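PDB 2VLA: restriction endonuclease r.bpuji from Bacillus pumilus, which recognises a specific DNA sequence through the N-terminal domain present here, bound to its cognate duplex, and as a whole protein probably cleaves DNA as an endonuclease. Local coordinates for residues F9-I14 with F113-G118; K132-Q137 with G248-F253; A73-G78 with D272-Y277; Y163-L168 with Q208-Q213. All coordinates share one frame; numbering follows the deposited sequence. Where two conformers were deposited one is given.

Contact 1: F9-I14 with F113-G118. With nucleotides of chain B.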
# COMPACT_ATOMS: atom_id res chain seq x y z
N PHE A 9 -15.52 -4.25 -4.63
CA PHE A 9 -14.63 -3.70 -5.65
C PHE A 9 -13.21 -4.10 -5.38
O PHE A 9 -12.65 -3.74 -4.35
CB PHE A 9 -14.77 -2.16 -5.69
CG PHE A 9 -13.92 -1.49 -6.77
CD1 PHE A 9 -12.61 -1.17 -6.53
CD2 PHE A 9 -14.46 -1.20 -8.01
CE1 PHE A 9 -11.83 -0.57 -7.50
CE2 PHE A 9 -13.70 -0.60 -8.98
CZ PHE A 9 -12.38 -0.29 -8.73
N ARG A 10 -12.63 -4.89 -6.28
CA ARG A 10 -11.25 -5.33 -6.14
C ARG A 10 -10.31 -4.17 -6.43
O ARG A 10 -10.35 -3.58 -7.53
CB ARG A 10 -10.97 -6.50 -7.09
CG ARG A 10 -9.56 -7.06 -6.98
CD ARG A 10 -9.38 -8.32 -7.78
NE ARG A 10 -8.07 -8.91 -7.55
CZ ARG A 10 -7.00 -8.73 -8.31
NH1 ARG A 10 -7.03 -7.96 -9.37
NH2 ARG A 10 -5.86 -9.37 -8.02
N CYS A 11 -9.49 -3.83 -5.45
CA CYS A 11 -8.65 -2.66 -5.51
C CYS A 11 -7.24 -3.05 -5.05
O CYS A 11 -6.96 -3.11 -3.86
CB CYS A 11 -9.25 -1.52 -4.62
SG CYS A 11 -8.46 0.04 -4.75
N THR A 12 -6.39 -3.35 -6.01
CA THR A 12 -5.13 -4.00 -5.68
C THR A 12 -4.04 -3.03 -5.29
O THR A 12 -4.15 -1.77 -5.54
CB THR A 12 -4.59 -4.86 -6.85
OG1 THR A 12 -4.35 -4.04 -7.98
CG2 THR A 12 -5.56 -5.95 -7.22
N ILE A 13 -3.00 -3.60 -4.66
CA ILE A 13 -1.69 -3.01 -4.63
C ILE A 13 -0.74 -3.99 -5.31
O ILE A 13 -1.09 -5.15 -5.53
CB ILE A 13 -1.22 -2.68 -3.19
CG1 ILE A 13 -1.05 -3.97 -2.35
CG2 ILE A 13 -2.21 -1.70 -2.49
CD1 ILE A 13 -0.08 -3.81 -1.20
N ILE A 14 0.43 -3.50 -5.65
CA ILE A 14 1.47 -4.28 -6.30
C ILE A 14 1.78 -5.51 -5.47
O ILE A 14 1.76 -5.49 -4.24
CB ILE A 14 2.73 -3.41 -6.51
CG1 ILE A 14 2.49 -2.46 -7.72
CG2 ILE A 14 4.00 -4.27 -6.73
CD1 ILE A 14 3.50 -1.38 -7.85
N PHE A 113 0.24 6.08 1.61
CA PHE A 113 -0.52 5.27 0.68
C PHE A 113 -1.93 5.84 0.52
O PHE A 113 -2.51 6.35 1.49
CB PHE A 113 -0.59 3.79 1.16
CG PHE A 113 -0.21 2.76 0.09
CD1 PHE A 113 -0.98 2.55 -1.02
CD2 PHE A 113 0.91 1.99 0.25
CE1 PHE A 113 -0.64 1.58 -1.95
CE2 PHE A 113 1.23 1.02 -0.66
CZ PHE A 113 0.46 0.82 -1.74
N GLN A 114 -2.50 5.67 -0.65
CA GLN A 114 -3.86 6.03 -0.90
C GLN A 114 -4.34 5.33 -2.14
O GLN A 114 -3.52 4.79 -2.92
CB GLN A 114 -3.96 7.55 -1.11
CG GLN A 114 -3.01 8.05 -2.16
CD GLN A 114 -3.29 9.49 -2.57
OE1 GLN A 114 -2.96 10.42 -1.84
NE2 GLN A 114 -3.90 9.67 -3.74
N PHE A 115 -5.66 5.35 -2.34
CA PHE A 115 -6.25 5.03 -3.64
C PHE A 115 -7.07 6.27 -4.06
O PHE A 115 -7.73 6.89 -3.22
CB PHE A 115 -7.21 3.86 -3.55
CG PHE A 115 -6.57 2.56 -3.06
CD1 PHE A 115 -5.54 1.93 -3.77
CD2 PHE A 115 -7.04 1.96 -1.92
CE1 PHE A 115 -5.01 0.66 -3.34
CE2 PHE A 115 -6.50 0.69 -1.49
CZ PHE A 115 -5.48 0.08 -2.21
N PRO A 116 -7.02 6.64 -5.35
CA PRO A 116 -6.16 6.07 -6.38
C PRO A 116 -4.73 6.49 -6.19
O PRO A 116 -4.42 7.33 -5.35
CB PRO A 116 -6.73 6.69 -7.71
CG PRO A 116 -8.01 7.39 -7.31
CD PRO A 116 -7.83 7.76 -5.87
N ASN A 117 -3.84 5.90 -6.99
CA ASN A 117 -2.46 6.25 -6.93
C ASN A 117 -1.75 6.01 -8.27
O ASN A 117 -2.34 5.47 -9.22
CB ASN A 117 -1.77 5.46 -5.80
CG ASN A 117 -1.80 3.95 -6.03
OD1 ASN A 117 -1.32 3.48 -7.06
ND2 ASN A 117 -2.44 3.20 -5.10
N GLY A 118 -0.49 6.40 -8.33
CA GLY A 118 0.30 6.24 -9.54
C GLY A 118 1.20 5.03 -9.55
O GLY A 118 2.11 4.94 -10.36
P DC B 7 -4.74 -8.07 -12.57
OP1 DC B 7 -5.97 -8.10 -13.38
OP2 DC B 7 -4.81 -7.49 -11.21
O5' DC B 7 -4.11 -9.54 -12.41
C5' DC B 7 -3.98 -10.38 -13.55
C4' DC B 7 -3.24 -11.66 -13.18
O4' DC B 7 -1.84 -11.36 -12.88
C3' DC B 7 -3.75 -12.38 -11.93
O3' DC B 7 -3.76 -13.77 -12.18
C2' DC B 7 -2.70 -12.09 -10.88
C1' DC B 7 -1.47 -12.11 -11.73
N1 DC B 7 -0.24 -11.49 -11.20
C2 DC B 7 0.98 -12.06 -11.54
O2 DC B 7 0.99 -13.10 -12.21
N3 DC B 7 2.12 -11.49 -11.10
C4 DC B 7 2.06 -10.34 -10.42
N4 DC B 7 3.19 -9.78 -10.00
C5 DC B 7 0.82 -9.75 -10.07
C6 DC B 7 -0.29 -10.35 -10.47
O HOH W 1 -2.33 0.34 -5.82
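A cysteine sulfur-aromatic contact, C11 on F115, joins the N-terminal loop 9-14 to loop 113-118, which follows helix 102-112. C11 turns its sulfur away from its own N (chi1 -172°), setting SG 3.5 Å from the F115 ring centroid and 8° off the ring normal. I13 meets the same ring at its edge: CG2 lies 3.7 Å from F115 CZ and equally close to F113 CE1, its branch crossing both phenylalanines at about a right angle. Polar groups are settled beside this apolar centre. One water links T12 O (2.8 Å) to N117 ND2, and the same ND2 donates to Q114 O within its own loop; T12 O is also reached by K128. On the DNA side, R10 stretches out its chain and gives NH1 to OP2 of DC7 of chain B, a nearly straight bond of 2.9 Å, while T12 CG2 lies over one guanidinium face. A DNA-backbone-binding loop rests on a buried Cys sulfur-aromatic contact, sulfur over the ring face, with the I13 methyl packed at the ring edge.

Contact 2: K132-Q137 with G248-F253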
# COMPACT_ATOMS: atom_id res chain seq x y z
N LYS A 132 -14.80 6.47 -8.56
CA LYS A 132 -14.79 7.52 -7.55
C LYS A 132 -14.15 7.06 -6.25
O LYS A 132 -14.54 7.46 -5.19
CB LYS A 132 -16.21 7.99 -7.30
CG LYS A 132 -16.90 8.58 -8.56
N ILE A 133 -13.15 6.22 -6.36
CA ILE A 133 -12.44 5.79 -5.17
C ILE A 133 -11.55 6.93 -4.66
O ILE A 133 -10.92 7.65 -5.45
CB ILE A 133 -11.64 4.50 -5.45
CG1 ILE A 133 -12.61 3.31 -5.66
CG2 ILE A 133 -10.68 4.21 -4.30
CD1 ILE A 133 -11.92 1.99 -6.09
N GLN A 134 -11.56 7.13 -3.34
CA GLN A 134 -10.72 8.16 -2.69
C GLN A 134 -10.62 7.87 -1.21
O GLN A 134 -11.56 8.07 -0.47
CB GLN A 134 -11.21 9.61 -2.92
CG GLN A 134 -12.62 9.77 -3.15
CD GLN A 134 -12.98 11.25 -3.40
OE1 GLN A 134 -12.12 12.15 -3.37
NE2 GLN A 134 -14.27 11.51 -3.64
N ILE A 135 -9.47 7.35 -0.80
CA ILE A 135 -9.29 6.94 0.56
C ILE A 135 -7.82 6.85 0.94
O ILE A 135 -6.97 6.49 0.12
CB ILE A 135 -9.97 5.55 0.81
CG1 ILE A 135 -10.16 5.30 2.31
CG2 ILE A 135 -9.16 4.42 0.13
CD1 ILE A 135 -11.27 6.13 2.93
N ARG A 136 -7.53 7.19 2.19
CA ARG A 136 -6.25 6.86 2.81
C ARG A 136 -6.47 5.62 3.63
O ARG A 136 -6.97 5.67 4.75
CB ARG A 136 -5.80 8.01 3.74
CG ARG A 136 -5.73 9.39 3.08
CD ARG A 136 -5.14 10.38 4.03
NE ARG A 136 -5.23 11.74 3.52
CZ ARG A 136 -4.37 12.69 3.83
NH1 ARG A 136 -3.34 12.44 4.62
NH2 ARG A 136 -4.56 13.91 3.35
N GLN A 137 -6.12 4.45 3.07
CA GLN A 137 -6.65 3.21 3.63
C GLN A 137 -6.02 2.82 4.96
O GLN A 137 -6.67 2.22 5.79
CB GLN A 137 -6.55 2.04 2.62
CG GLN A 137 -5.15 1.46 2.37
CD GLN A 137 -4.41 2.12 1.22
OE1 GLN A 137 -4.50 3.34 1.01
NE2 GLN A 137 -3.62 1.33 0.50
N GLY A 248 -10.46 10.44 8.00
CA GLY A 248 -11.53 11.18 7.32
C GLY A 248 -11.05 12.16 6.27
O GLY A 248 -11.87 12.84 5.65
N ASN A 249 -9.75 12.21 6.04
CA ASN A 249 -9.17 13.14 5.07
C ASN A 249 -9.28 12.63 3.65
O ASN A 249 -9.02 11.45 3.38
CB ASN A 249 -7.70 13.39 5.39
CG ASN A 249 -7.49 14.31 6.57
OD1 ASN A 249 -8.18 14.20 7.59
ND2 ASN A 249 -6.49 15.21 6.46
N LYS A 250 -9.53 13.52 2.71
CA LYS A 250 -9.33 13.21 1.33
C LYS A 250 -7.87 12.82 1.13
O LYS A 250 -7.01 13.30 1.85
CB LYS A 250 -9.69 14.45 0.47
CG LYS A 250 -11.15 14.56 0.13
CD LYS A 250 -11.37 15.58 -1.00
CE LYS A 250 -12.54 15.18 -1.89
NZ LYS A 250 -13.83 15.75 -1.41
N PRO A 251 -7.60 11.99 0.12
CA PRO A 251 -6.23 11.74 -0.27
C PRO A 251 -5.43 13.03 -0.46
O PRO A 251 -5.93 14.01 -1.03
CB PRO A 251 -6.38 11.02 -1.59
CG PRO A 251 -7.66 10.28 -1.47
CD PRO A 251 -8.56 11.21 -0.69
N GLU A 252 -4.21 13.04 0.03
CA GLU A 252 -3.33 14.18 -0.12
C GLU A 252 -3.01 14.46 -1.59
O GLU A 252 -2.89 15.60 -2.01
CB GLU A 252 -2.04 13.93 0.65
CG GLU A 252 -1.12 15.10 0.75
CD GLU A 252 -1.76 16.29 1.44
OE1 GLU A 252 -2.46 16.08 2.46
OE2 GLU A 252 -1.58 17.41 0.97
N PHE A 253 -2.83 13.40 -2.36
CA PHE A 253 -2.57 13.50 -3.79
C PHE A 253 -3.89 13.37 -4.56
O PHE A 253 -4.62 12.41 -4.41
CB PHE A 253 -1.57 12.42 -4.22
CG PHE A 253 -1.25 12.44 -5.68
CD1 PHE A 253 -0.27 13.29 -6.18
CD2 PHE A 253 -1.93 11.62 -6.56
CE1 PHE A 253 0.03 13.31 -7.54
CE2 PHE A 253 -1.64 11.64 -7.91
CZ PHE A 253 -0.67 12.50 -8.40
O HOH W 2 -15.59 14.07 -3.80
O HOH W 3 -9.20 8.74 4.04
O HOH W 4 -2.16 15.20 5.14
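R136 holds the carbonyl oxygen of K250 side-on, and round that grip the contact is tightest. The arginine is drawn out straight from CG to NE, so that NE and NH2 both reach K250 O at 2.9 Å. The oxygen lies in the guanidinium plane; seen from the carbonyl, NH2 comes almost head-on, whereas NE stands above its plane. N249 CB packs over one guanidinium face, 3.5 Å from NE, and the backbone N of E252 lies over the opposite one. The E252 carboxylate, turned 88° from the guanidinium, adds a salt bridge through OE1 to NH2 (3.1 Å), met on its anti side. Three bonds therefore fix the rotation of the group, and a water joins NH1 to the same OE1. Next to it, the P251 ring lies against the backbone, CG being 3.5 Å from I135 N.

The other flank is looser. Q134 and K250 run side by side toward the same end, touching through Q134 OE1 and K250 CE at 3.4 Å, and a water bound by Q134 NE2 reaches K250 NZ by only a weak bond. K250 also borders a bound polyether, probably from the crystallisation liquor. As the N-cap residue of helix 137-150, R136 ties the link from helix 122-130 to the loop between helices 237-244 and 263-278.

Contact 3: A73-G78 with D272-Y277. With nucleotides of chain B.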
# COMPACT_ATOMS: atom_id res chain seq x y z
N ALA A 73 11.29 -1.69 -5.68
CA ALA A 73 12.17 -0.58 -5.34
C ALA A 73 11.59 0.76 -5.85
O ALA A 73 11.58 1.75 -5.13
CB ALA A 73 13.58 -0.81 -5.90
N GLY A 74 11.07 0.77 -7.07
CA GLY A 74 10.51 1.98 -7.67
C GLY A 74 9.11 2.32 -7.15
O GLY A 74 8.91 3.30 -6.41
N LYS A 75 8.12 1.52 -7.53
CA LYS A 75 6.73 1.88 -7.25
C LYS A 75 6.31 1.62 -5.80
O LYS A 75 5.98 2.56 -5.06
CB LYS A 75 5.79 1.17 -8.20
CG LYS A 75 5.97 1.57 -9.63
CD LYS A 75 5.37 2.93 -9.91
CE LYS A 75 5.37 3.25 -11.41
NZ LYS A 75 4.52 4.44 -11.74
N LEU A 76 6.35 0.37 -5.35
CA LEU A 76 5.69 0.04 -4.09
C LEU A 76 6.43 0.65 -2.90
O LEU A 76 5.79 1.12 -1.95
CB LEU A 76 5.54 -1.47 -3.92
CG LEU A 76 4.79 -1.94 -2.68
CD1 LEU A 76 3.34 -1.46 -2.69
CD2 LEU A 76 4.87 -3.51 -2.60
N PHE A 77 7.76 0.57 -2.89
CA PHE A 77 8.52 1.12 -1.76
C PHE A 77 8.97 2.57 -1.96
O PHE A 77 9.45 3.19 -1.04
CB PHE A 77 9.74 0.28 -1.45
CG PHE A 77 9.43 -1.11 -0.85
CD1 PHE A 77 8.12 -1.50 -0.58
CD2 PHE A 77 10.47 -1.99 -0.56
CE1 PHE A 77 7.88 -2.77 -0.04
CE2 PHE A 77 10.22 -3.22 -0.02
CZ PHE A 77 8.93 -3.62 0.24
N GLY A 78 8.85 3.09 -3.18
CA GLY A 78 9.16 4.50 -3.45
C GLY A 78 10.60 4.88 -3.10
O GLY A 78 10.84 5.88 -2.42
N ASP A 272 4.23 13.22 -10.77
CA ASP A 272 3.79 13.91 -9.58
C ASP A 272 3.49 12.91 -8.46
O ASP A 272 3.76 13.18 -7.29
CB ASP A 272 2.52 14.72 -9.87
CG ASP A 272 2.75 15.84 -10.87
OD1 ASP A 272 3.91 16.25 -11.09
OD2 ASP A 272 1.75 16.34 -11.41
N TRP A 273 2.90 11.76 -8.81
CA TRP A 273 2.66 10.73 -7.80
C TRP A 273 3.99 10.31 -7.14
O TRP A 273 4.08 10.21 -5.92
CB TRP A 273 1.96 9.49 -8.37
CG TRP A 273 2.10 8.33 -7.41
CD1 TRP A 273 3.02 7.31 -7.47
CD2 TRP A 273 1.39 8.15 -6.19
NE1 TRP A 273 2.90 6.50 -6.36
CE2 TRP A 273 1.92 7.00 -5.56
CE3 TRP A 273 0.35 8.85 -5.56
CZ2 TRP A 273 1.43 6.54 -4.36
CZ3 TRP A 273 -0.12 8.41 -4.38
CH2 TRP A 273 0.43 7.27 -3.76
N GLN A 274 5.00 10.08 -7.95
CA GLN A 274 6.26 9.58 -7.40
C GLN A 274 6.91 10.61 -6.46
O GLN A 274 7.49 10.26 -5.43
CB GLN A 274 7.23 9.18 -8.51
CG GLN A 274 8.43 8.35 -8.03
CD GLN A 274 8.04 6.93 -7.63
OE1 GLN A 274 6.91 6.51 -7.83
NE2 GLN A 274 9.02 6.17 -7.10
N GLN A 275 6.76 11.89 -6.80
CA GLN A 275 7.30 12.97 -5.97
C GLN A 275 6.55 13.07 -4.63
O GLN A 275 7.16 13.33 -3.59
CB GLN A 275 7.21 14.31 -6.72
CG GLN A 275 7.55 15.52 -5.86
CD GLN A 275 8.99 15.53 -5.37
OE1 GLN A 275 9.90 15.06 -6.06
NE2 GLN A 275 9.21 16.09 -4.18
N TYR A 276 5.23 12.93 -4.67
CA TYR A 276 4.44 12.90 -3.45
C TYR A 276 4.82 11.70 -2.57
O TYR A 276 5.04 11.84 -1.36
CB TYR A 276 2.94 12.85 -3.79
CG TYR A 276 2.12 12.31 -2.67
CD1 TYR A 276 1.87 13.06 -1.54
CD2 TYR A 276 1.63 11.02 -2.72
CE1 TYR A 276 1.16 12.52 -0.48
CE2 TYR A 276 0.95 10.48 -1.68
CZ TYR A 276 0.72 11.20 -0.56
OH TYR A 276 0.04 10.65 0.49
N TYR A 277 4.87 10.53 -3.17
CA TYR A 277 4.94 9.27 -2.41
C TYR A 277 6.33 8.98 -1.88
O TYR A 277 6.47 8.45 -0.79
CB TYR A 277 4.48 8.12 -3.28
CG TYR A 277 4.49 6.76 -2.57
CD1 TYR A 277 3.59 6.49 -1.56
CD2 TYR A 277 5.34 5.75 -2.97
CE1 TYR A 277 3.57 5.29 -0.93
CE2 TYR A 277 5.30 4.54 -2.37
CZ TYR A 277 4.42 4.31 -1.34
OH TYR A 277 4.39 3.07 -0.72
P DC B 5 6.15 -0.43 -13.12
OP1 DC B 5 6.96 0.81 -13.06
OP2 DC B 5 6.65 -1.64 -12.44
O5' DC B 5 4.67 -0.04 -12.67
C5' DC B 5 3.89 -0.89 -11.86
C4' DC B 5 2.66 -1.35 -12.58
O4' DC B 5 3.04 -2.12 -13.77
C3' DC B 5 1.76 -2.27 -11.79
O3' DC B 5 0.41 -2.15 -12.26
C2' DC B 5 2.40 -3.62 -12.10
C1' DC B 5 2.62 -3.46 -13.60
N1 DC B 5 3.60 -4.39 -14.17
C2 DC B 5 3.21 -5.33 -15.13
O2 DC B 5 2.04 -5.32 -15.55
N3 DC B 5 4.15 -6.20 -15.61
C4 DC B 5 5.39 -6.17 -15.15
N4 DC B 5 6.28 -7.05 -15.65
C5 DC B 5 5.81 -5.26 -14.16
C6 DC B 5 4.89 -4.38 -13.70
O HOH W 5 5.20 4.86 -6.40
O HOH W 6 4.98 6.86 -10.30
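Q274 and Y277, on helix 263-278, take up carbonyl oxygens of G74 and L76 in the closing part of helix 62-76. The first residue to take part is W273, whose NE1 gives its hydrogen to a water that donates to K75 O (2.8 Å) and to Q274 OE1. Q274 follows, bent at chi2 (71°), which brings NE2 to G74 O at 3.0 Å from above the carbonyl plane; the same amide nitrogen also serves F80 O. One turn after W273, Y277 points its ring edge at the other helix, and OH donates to L76 O at 2.7 Å. G78 lets the ring in, since a CB here would collide with Y277 CD2. With a phenylalanine at Y277, L76 O would probably be left without its hydroxyl donor. K75 turns the other way: its CE lies 3.3 Å from OP1 of DC5 of chain B, and NZ bonds G118 O. Three successive carbonyls of a pi-type turn thus each receive a donor, which probably compensates for its irregular hydrogen bonding.

Contact 4: Y163-L168 with Q208-Q213. With nucleotides of chain C.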
# COMPACT_ATOMS: atom_id res chain seq x y z
N TYR A 163 -15.41 -6.01 4.56
CA TYR A 163 -16.12 -4.81 5.02
C TYR A 163 -15.36 -3.51 4.75
O TYR A 163 -15.97 -2.43 4.74
CB TYR A 163 -16.48 -4.92 6.49
CG TYR A 163 -17.49 -6.00 6.83
CD1 TYR A 163 -18.84 -5.77 6.70
CD2 TYR A 163 -17.07 -7.25 7.28
CE1 TYR A 163 -19.77 -6.75 7.02
CE2 TYR A 163 -17.99 -8.23 7.59
CZ TYR A 163 -19.34 -7.97 7.49
OH TYR A 163 -20.23 -8.96 7.81
N VAL A 164 -14.05 -3.60 4.55
CA VAL A 164 -13.20 -2.41 4.39
C VAL A 164 -12.45 -2.40 3.06
O VAL A 164 -12.82 -1.64 2.15
CB VAL A 164 -12.22 -2.26 5.56
CG1 VAL A 164 -11.31 -1.05 5.38
CG2 VAL A 164 -12.98 -2.20 6.87
N LEU A 165 -11.49 -3.32 2.86
CA LEU A 165 -10.55 -3.15 1.76
C LEU A 165 -11.08 -3.61 0.39
O LEU A 165 -10.48 -3.30 -0.64
CB LEU A 165 -9.21 -3.80 2.06
CG LEU A 165 -8.33 -3.02 3.03
CD1 LEU A 165 -7.09 -3.85 3.36
CD2 LEU A 165 -7.90 -1.64 2.46
N ASN A 166 -12.21 -4.32 0.39
CA ASN A 166 -12.90 -4.68 -0.85
C ASN A 166 -14.32 -4.08 -0.93
O ASN A 166 -15.07 -4.44 -1.80
CB ASN A 166 -13.02 -6.20 -0.96
CG ASN A 166 -12.89 -6.70 -2.42
OD1 ASN A 166 -11.82 -6.61 -3.03
ND2 ASN A 166 -13.98 -7.25 -2.97
N SER A 167 -14.66 -3.19 -0.00
CA SER A 167 -15.97 -2.52 -0.01
C SER A 167 -15.92 -1.25 -0.86
O SER A 167 -15.18 -0.33 -0.56
CB SER A 167 -16.40 -2.16 1.42
OG SER A 167 -17.45 -1.14 1.43
N LEU A 168 -16.70 -1.23 -1.94
CA LEU A 168 -16.73 -0.07 -2.80
C LEU A 168 -17.05 1.21 -2.02
O LEU A 168 -16.39 2.24 -2.20
CB LEU A 168 -17.73 -0.27 -3.93
CG LEU A 168 -17.89 0.93 -4.86
CD1 LEU A 168 -16.60 1.22 -5.64
CD2 LEU A 168 -19.10 0.73 -5.82
N GLN A 208 -4.47 -11.64 -1.84
CA GLN A 208 -3.06 -11.43 -1.58
C GLN A 208 -2.78 -9.94 -1.34
O GLN A 208 -2.00 -9.59 -0.48
CB GLN A 208 -2.17 -11.97 -2.71
CG GLN A 208 -0.69 -11.79 -2.39
CD GLN A 208 0.24 -12.56 -3.27
OE1 GLN A 208 -0.19 -13.36 -4.10
NE2 GLN A 208 1.54 -12.33 -3.09
N HIS A 209 -3.43 -9.07 -2.10
CA HIS A 209 -3.21 -7.62 -1.96
C HIS A 209 -3.82 -7.06 -0.65
O HIS A 209 -3.37 -6.03 -0.15
CB HIS A 209 -3.77 -6.83 -3.16
CG HIS A 209 -5.21 -7.08 -3.42
ND1 HIS A 209 -5.66 -8.25 -3.99
CD2 HIS A 209 -6.32 -6.33 -3.16
CE1 HIS A 209 -6.97 -8.22 -4.05
NE2 HIS A 209 -7.39 -7.05 -3.58
N ILE A 210 -4.80 -7.76 -0.12
CA ILE A 210 -5.39 -7.40 1.13
C ILE A 210 -4.51 -7.82 2.29
O ILE A 210 -4.19 -7.02 3.16
CB ILE A 210 -6.82 -7.95 1.24
CG1 ILE A 210 -7.69 -7.32 0.14
CG2 ILE A 210 -7.38 -7.75 2.61
CD1 ILE A 210 -9.12 -7.83 0.05
N ARG A 211 -4.08 -9.08 2.27
CA ARG A 211 -3.12 -9.55 3.25
C ARG A 211 -1.87 -8.68 3.25
O ARG A 211 -1.34 -8.34 4.29
CB ARG A 211 -2.74 -11.02 2.95
CG ARG A 211 -1.56 -11.50 3.76
CD ARG A 211 -1.79 -11.35 5.26
NE ARG A 211 -0.61 -11.72 6.05
CZ ARG A 211 -0.44 -12.89 6.64
NH1 ARG A 211 -1.35 -13.84 6.51
NH2 ARG A 211 0.66 -13.13 7.34
N GLU A 212 -1.36 -8.36 2.07
CA GLU A 212 -0.10 -7.64 1.98
C GLU A 212 -0.18 -6.18 2.45
O GLU A 212 0.72 -5.70 3.07
CB GLU A 212 0.51 -7.77 0.61
CG GLU A 212 1.02 -9.22 0.40
CD GLU A 212 1.73 -9.49 -0.90
OE1 GLU A 212 1.66 -8.70 -1.84
OE2 GLU A 212 2.37 -10.58 -0.98
N GLN A 213 -1.32 -5.55 2.25
CA GLN A 213 -1.54 -4.26 2.87
C GLN A 213 -1.42 -4.40 4.39
O GLN A 213 -0.71 -3.62 5.06
CB GLN A 213 -2.91 -3.69 2.45
CG GLN A 213 -2.89 -3.12 1.04
CD GLN A 213 -4.25 -2.64 0.59
OE1 GLN A 213 -4.59 -1.45 0.78
NE2 GLN A 213 -5.01 -3.50 -0.02
P DC C 3 3.35 -13.71 3.62
OP1 DC C 3 4.42 -13.41 4.60
OP2 DC C 3 2.18 -12.84 3.48
O5' DC C 3 4.00 -13.81 2.17
C5' DC C 3 5.19 -14.56 1.97
C4' DC C 3 5.47 -14.75 0.50
O4' DC C 3 4.51 -15.65 -0.07
C3' DC C 3 5.33 -13.47 -0.31
O3' DC C 3 6.36 -13.31 -1.26
C2' DC C 3 3.99 -13.66 -1.02
C1' DC C 3 4.12 -15.13 -1.31
N1 DC C 3 2.92 -15.79 -1.76
C2 DC C 3 3.00 -16.86 -2.68
O2 DC C 3 4.13 -17.29 -3.05
N3 DC C 3 1.85 -17.42 -3.10
C4 DC C 3 0.68 -16.98 -2.67
N4 DC C 3 -0.42 -17.58 -3.10
C5 DC C 3 0.59 -15.89 -1.77
C6 DC C 3 1.71 -15.31 -1.38
P DA C 4 7.67 -12.42 -1.02
OP1 DA C 4 8.41 -13.00 0.04
OP2 DA C 4 7.22 -11.01 -0.98
O5' DA C 4 8.32 -12.73 -2.39
C5' DA C 4 9.04 -13.98 -2.54
C4' DA C 4 8.93 -14.46 -3.97
O4' DA C 4 7.60 -14.97 -4.25
C3' DA C 4 9.19 -13.38 -5.03
O3' DA C 4 9.88 -13.98 -6.12
C2' DA C 4 7.78 -13.00 -5.44
C1' DA C 4 7.09 -14.35 -5.42
N9 DA C 4 5.65 -14.32 -5.35
C8 DA C 4 4.86 -13.40 -4.69
N7 DA C 4 3.59 -13.66 -4.77
C5 DA C 4 3.50 -14.82 -5.52
C6 DA C 4 2.43 -15.60 -5.95
N6 DA C 4 1.14 -15.38 -5.70
N1 DA C 4 2.74 -16.72 -6.67
C2 DA C 4 4.04 -16.99 -6.96
N3 DA C 4 5.12 -16.35 -6.59
C4 DA C 4 4.78 -15.23 -5.87
P DC C 2 -2.28 -17.04 4.70
OP1 DC C 2 -2.45 -16.37 5.99
OP2 DC C 2 -3.17 -16.68 3.58
O5' DC C 2 -0.80 -16.80 4.21
C5' DC C 2 0.27 -17.17 5.00
C4' DC C 2 1.52 -17.07 4.20
O4' DC C 2 1.52 -18.07 3.17
C3' DC C 2 1.69 -15.73 3.49
O3' DC C 2 2.91 -15.18 3.95
C2' DC C 2 1.67 -16.08 1.99
C1' DC C 2 2.09 -17.55 1.99
N1 DC C 2 1.58 -18.42 0.90
C2 DC C 2 2.48 -19.22 0.18
O2 DC C 2 3.68 -19.13 0.40
N3 DC C 2 1.99 -20.08 -0.74
C4 DC C 2 0.68 -20.17 -0.96
N4 DC C 2 0.25 -21.06 -1.88
C5 DC C 2 -0.25 -19.37 -0.23
C6 DC C 2 0.25 -18.53 0.70
O HOH W 7 -9.61 -5.23 -2.91
O HOH W 8 -7.66 -3.07 -1.22
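L165 and I210 slide past one another, CD1 to CG2 at 4.0 Å, packing helix 157-165 against helix 203-219, whose hold on a DNA base is consistent with the recognition helix of a helix-turn-helix. L165 chi1 (-76°) carries CG toward helix 203-219, and chi2 (174°) turns CD1 to I210 and CD2 to Q213 OE1, 3.7 Å away. The N166 amide works at both ends: ND2 bonds Q8, and OD1 meets a water that lies 2.9 Å from H209 NE2 at the ring edge. On the DNA side, Q208 is extended, with CG anti to its N (chi1 -178°), and lays its amide along the adenine of DA4 of chain C: OE1 accepts from N6 at 2.9 Å and NE2 donates to N7 at 3.0 Å. NE2 also donates to E212 OE2, from above the carboxylate plane, a second-shell bond consistent with holding the amide nitrogen toward N7. Losing the amide of Q208 to an alanine would probably leave adenine N6 and N7 without their paired readout and E212 OE2 without its donor. Deeper in, Q213 N and NE2 (3.0 Å) reach H209 O from opposite faces of its carbonyl plane.

In the fold
Contact 1 is the hub. Its centre lies about 10 Å from that of contact 4, 11 Å from contact 2 and 13 Å from contact 3, and it touches all three. Probable backbone hydrogen bonds run from F115 N to I135 O of contact 2 and F9 N to N166 O of contact 4. Contacts 2 and 4 meet through Q137 NE2 and Q213 OE1; contacts 3 and 4 lie about 21 Å apart between centres. Contact 1 reaches the DNA by a phosphate bond, contact 3 by packing on a phosphate, contact 4 at a base and, in one conformer, near a phosphate through R211; contact 2, its nearest atom about 12 Å away, lines the polyether pocket.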